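Local coordinates for variable region-containing chitin-binding protein 3 (Branchiostoma floridae, PDB 1XT5), which probably binds chitin and may hydrolyse it as a whole protein, this piece being its N-terminal immunoglobulin V-type domain, related to antigen-receptor variable regions, at residues A[34-39]-A[112-117]. Sequence-based numbering, arbitrary orientation.
With SO4 (sulfate ion), chain B.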
ATOM      1  N   THR A  34      -5.201  13.659 -12.964  1.00 15.36           N
ATOM      2  CA  THR A  34      -5.008  14.391 -11.719  1.00 17.87           C
ATOM      3  C   THR A  34      -6.022  13.975 -10.659  1.00 17.54           C
ATOM      4  O   THR A  34      -6.002  14.533  -9.559  1.00 21.54           O
ATOM      5  CB  THR A  34      -5.044  15.906 -11.905  1.00 22.39           C
ATOM      6  OG1 THR A  34      -6.293  16.177 -12.586  1.00 25.80           O
ATOM      7  CG2 THR A  34      -3.842  16.317 -12.729  1.00 27.01           C
ATOM      8  N   GLN A  35      -6.943  13.068 -10.970  1.00 15.50           N
ATOM      9  CA  GLN A  35      -7.914  12.605  -9.982  1.00 14.91           C
ATOM     10  C   GLN A  35      -7.233  11.735  -8.912  1.00 13.58           C
ATOM     11  O   GLN A  35      -6.293  10.971  -9.265  1.00 13.27           O
ATOM     12  CB  GLN A  35      -9.046  11.777 -10.619  1.00 14.48           C
ATOM     13  CG  GLN A  35      -9.862  12.631 -11.574  0.50 16.18           C
ATOM     14  CD  GLN A  35     -11.107  11.924 -12.057  0.50 18.12           C
ATOM     15  OE1 GLN A  35     -11.098  10.717 -12.312  0.50 18.41           O
ATOM     16  NE2 GLN A  35     -12.195  12.674 -12.147  0.50 21.31           N
ATOM     17  N   PRO A  36      -7.594  11.819  -7.646  1.00 14.27           N
ATOM     18  CA  PRO A  36      -6.905  10.952  -6.638  1.00 12.70           C
ATOM     19  C   PRO A  36      -7.165   9.483  -6.895  1.00 10.34           C
ATOM     20  O   PRO A  36      -8.260   9.103  -7.258  1.00 11.31           O
ATOM     21  CB  PRO A  36      -7.546  11.401  -5.327  1.00 14.63           C
ATOM     22  CG  PRO A  36      -8.830  12.052  -5.734  1.00 17.12           C
ATOM     23  CD  PRO A  36      -8.643  12.659  -7.080  1.00 16.64           C
ATOM     24  N   PRO A  37      -6.144   8.635  -6.786  1.00  8.44           N
ATOM     25  CA  PRO A  37      -6.286   7.187  -6.922  1.00  7.08           C
ATOM     26  C   PRO A  37      -6.705   6.556  -5.627  1.00  6.56           C
ATOM     27  O   PRO A  37      -7.085   7.228  -4.673  1.00  8.56           O
ATOM     28  CB  PRO A  37      -4.891   6.793  -7.439  1.00  7.39           C
ATOM     29  CG  PRO A  37      -4.013   7.713  -6.656  1.00  8.35           C
ATOM     30  CD  PRO A  37      -4.725   9.036  -6.633  1.00  9.01           C
ATOM     31  N   VAL A  38      -6.669   5.238  -5.593  1.00  5.97           N
ATOM     32  CA  VAL A  38      -6.941   4.449  -4.415  1.00  6.24           C
ATOM     33  C   VAL A  38      -5.791   3.494  -4.157  1.00  5.39           C
ATOM     34  O   VAL A  38      -5.299   2.826  -5.081  1.00  5.61           O
ATOM     35  CB  VAL A  38      -8.309   3.768  -4.503  1.00 10.62           C
ATOM     36  CG1 VAL A  38      -8.538   2.977  -5.754  1.00 12.53           C
ATOM     37  CG2 VAL A  38      -8.514   2.910  -3.251  1.00 16.99           C
ATOM     38  N   ILE A  39      -5.342   3.517  -2.903  1.00  4.87           N
ATOM     39  CA  ILE A  39      -4.187   2.747  -2.453  1.00  5.40           C
ATOM     40  C   ILE A  39      -4.667   1.542  -1.715  1.00  4.75           C
ATOM     41  O   ILE A  39      -5.509   1.658  -0.803  1.00  5.90           O
ATOM     42  CB  ILE A  39      -3.323   3.618  -1.474  1.00  7.40           C
ATOM     43  CG1 ILE A  39      -2.639   4.777  -2.180  1.00  9.92           C
ATOM     44  CG2 ILE A  39      -2.337   2.786  -0.672  1.00  8.13           C
ATOM     45  CD1 ILE A  39      -3.387   5.779  -3.001  1.00 11.41           C
ATOM     46  N   ALA A 112      -4.345   2.471  -7.903  1.00  4.67           N
ATOM     47  CA  ALA A 112      -5.230   2.330  -9.046  1.00  5.51           C
ATOM     48  C   ALA A 112      -6.127   3.556  -9.168  1.00  5.66           C
ATOM     49  O   ALA A 112      -6.523   4.154  -8.165  1.00  6.58           O
ATOM     50  CB  ALA A 112      -6.141   1.107  -8.890  1.00  7.72           C
ATOM     51  N   GLN A 113      -6.488   3.870 -10.398  1.00  6.21           N
ATOM     52  CA  GLN A 113      -7.597   4.762 -10.616  1.00  6.65           C
ATOM     53  C   GLN A 113      -8.844   4.260  -9.881  1.00  6.04           C
ATOM     54  O   GLN A 113      -9.022   3.048  -9.757  1.00  7.50           O
ATOM     55  CB  GLN A 113      -7.943   4.859 -12.077  1.00  7.65           C
ATOM     56  CG  GLN A 113      -6.834   5.417 -12.920  1.00  8.91           C
ATOM     57  CD  GLN A 113      -7.237   5.413 -14.387  1.00 10.16           C
ATOM     58  OE1 GLN A 113      -7.558   4.368 -14.945  1.00 11.12           O
ATOM     59  NE2 GLN A 113      -7.249   6.580 -14.995  1.00 12.19           N
ATOM     60  N   TRP A 114      -9.709   5.145  -9.453  1.00  6.54           N
ATOM     61  CA  TRP A 114     -10.946   4.727  -8.792  1.00  7.71           C
ATOM     62  C   TRP A 114     -11.796   3.826  -9.693  1.00  7.77           C
ATOM     63  O   TRP A 114     -12.465   2.927  -9.189  1.00  8.96           O
ATOM     64  CB  TRP A 114     -11.813   5.908  -8.406  1.00 10.03           C
ATOM     65  CG  TRP A 114     -11.309   6.716  -7.265  1.00  9.82           C
ATOM     66  CD1 TRP A 114     -10.175   6.586  -6.550  1.00 10.89           C
ATOM     67  CD2 TRP A 114     -11.975   7.848  -6.677  1.00  8.89           C
ATOM     68  NE1 TRP A 114     -10.070   7.506  -5.573  1.00 10.10           N
ATOM     69  CE2 TRP A 114     -11.186   8.331  -5.629  1.00  9.31           C
ATOM     70  CE3 TRP A 114     -13.187   8.489  -6.948  1.00  9.38           C
ATOM     71  CZ2 TRP A 114     -11.523   9.430  -4.837  1.00  9.83           C
ATOM     72  CZ3 TRP A 114     -13.536   9.569  -6.182  1.00  9.55           C
ATOM     73  CH2 TRP A 114     -12.735  10.027  -5.160  1.00 10.03           C
ATOM     74  N   SER A 115     -11.845   4.164 -10.958  1.00  8.64           N
ATOM     75  CA  SER A 115     -12.470   3.312 -11.973  1.00  9.20           C
ATOM     76  C   SER A 115     -11.363   2.937 -12.956  1.00  8.95           C
ATOM     77  O   SER A 115     -10.797   3.798 -13.659  1.00 11.12           O
ATOM     78  CB  SER A 115     -13.611   4.028 -12.632  1.00 10.31           C
ATOM     79  OG  SER A 115     -14.164   3.198 -13.666  1.00 13.18           O
ATOM     80  N   ILE A 116     -11.036   1.657 -12.968  1.00  9.95           N
ATOM     81  CA  ILE A 116      -9.897   1.178 -13.779  1.00 10.67           C
ATOM     82  C   ILE A 116     -10.373   0.992 -15.200  1.00 12.55           C
ATOM     83  O   ILE A 116     -10.821  -0.075 -15.591  1.00 15.64           O
ATOM     84  CB  ILE A 116      -9.285  -0.091 -13.185  1.00 10.15           C
ATOM     85  CG1 ILE A 116      -8.902   0.085 -11.737  1.00 10.20           C
ATOM     86  CG2 ILE A 116      -8.108  -0.584 -14.024  1.00 12.18           C
ATOM     87  CD1 ILE A 116      -8.585  -1.178 -10.988  1.00 11.89           C
ATOM     88  N   ARG A 117     -10.331   2.080 -15.976  1.00 14.30           N
ATOM     89  CA  ARG A 117     -10.918   2.066 -17.311  1.00 15.67           C
ATOM     90  C   ARG A 117     -10.216   1.171 -18.272  1.00 14.41           C
ATOM     91  O   ARG A 117     -10.789   0.609 -19.226  1.00 17.73           O
ATOM     92  CB  ARG A 117     -10.982   3.502 -17.908  1.00 19.56           C
ATOM     93  CG  ARG A 117     -12.090   4.323 -17.256  0.65 22.44           C
ATOM     94  CD  ARG A 117     -12.300   5.674 -17.881  0.65 22.07           C
ATOM     95  NE  ARG A 117     -11.209   6.592 -17.552  0.65 23.62           N
ATOM     96  CZ  ARG A 117     -11.176   7.401 -16.495  0.65 24.38           C
ATOM     97  NH1 ARG A 117     -12.160   7.438 -15.598  0.65 28.44           N
ATOM     98  NH2 ARG A 117     -10.114   8.195 -16.317  0.65 25.61           N
TER
HETATM   99  S   SO4 B 201      -8.068   7.012 -19.248  0.80 12.36           S
HETATM  100  O1  SO4 B 201      -9.449   7.505 -19.691  0.80 16.18           O
HETATM  101  O2  SO4 B 201      -7.957   7.219 -17.797  0.80 13.16           O
HETATM  102  O3  SO4 B 201      -7.026   7.643 -19.938  0.80 12.97           O
HETATM  103  O4  SO4 B 201      -8.035   5.580 -19.528  0.80 12.80           O
HETATM  104  O   HOH W   1      -9.564   8.724 -13.333  1.00 20.00           O
HETATM  105  O   HOH W   2      -9.196   7.930  -9.588  1.00 10.84           O
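The indole of Trp114 lies against the backbone of Pro36, Pro37 and Val38, meeting one carbonyl over a face and the next at an edge. Pro36 O stands over the ring, 2.9 Å from NE1, but the poor N-H angle rules out a hydrogen bond. Pro37 O instead lies near the ring plane and accepts a weak bond from NE1 (3.1 Å, 143°). With CG beside the backbone N of Trp114 (chi1 -72°), the indole reaches back along 36-38. Its two ends meet different side chains: the Pro36 ring slants across the benzo end, its CG 3.9 Å from CZ2, and CD1, at the pyrrole end, lies 4.0 Å from Val38 CB.

Next to the indole the backbones pair. Val38 N donates to Ala112 O (2.8 Å, 161°) and Ala112 N donates to Val38 O, the two reciprocal bonds of an antiparallel hydrogen-bonded pair. They join strands 38-44 and 105-112, the C and F strands of the V-type immunoglobulin sandwich, where the CDR1-like loop leads into one and the CDR3-like loop leaves the other. Val38 CG1 and Ala112 CB share a face of this sheet.

Two waters extend the contact along the loops. One donates to Pro36 O and accepts from Trp114 N; the other donates to Gln35 OE1 and accepts from Arg117 NH2. A bend at chi3 turns the Arg117 guanidinium edge-on to a sulfate, probably from the crystallisation liquor, where NE reaches O1 and NH2 reaches O2 (2.8 Å). Gln113 NE2 hydrogen-bonds to the same O2 (3.0 Å) and to the carboxylate of Asp33, while Ser3 and Gln2 bind the anion too.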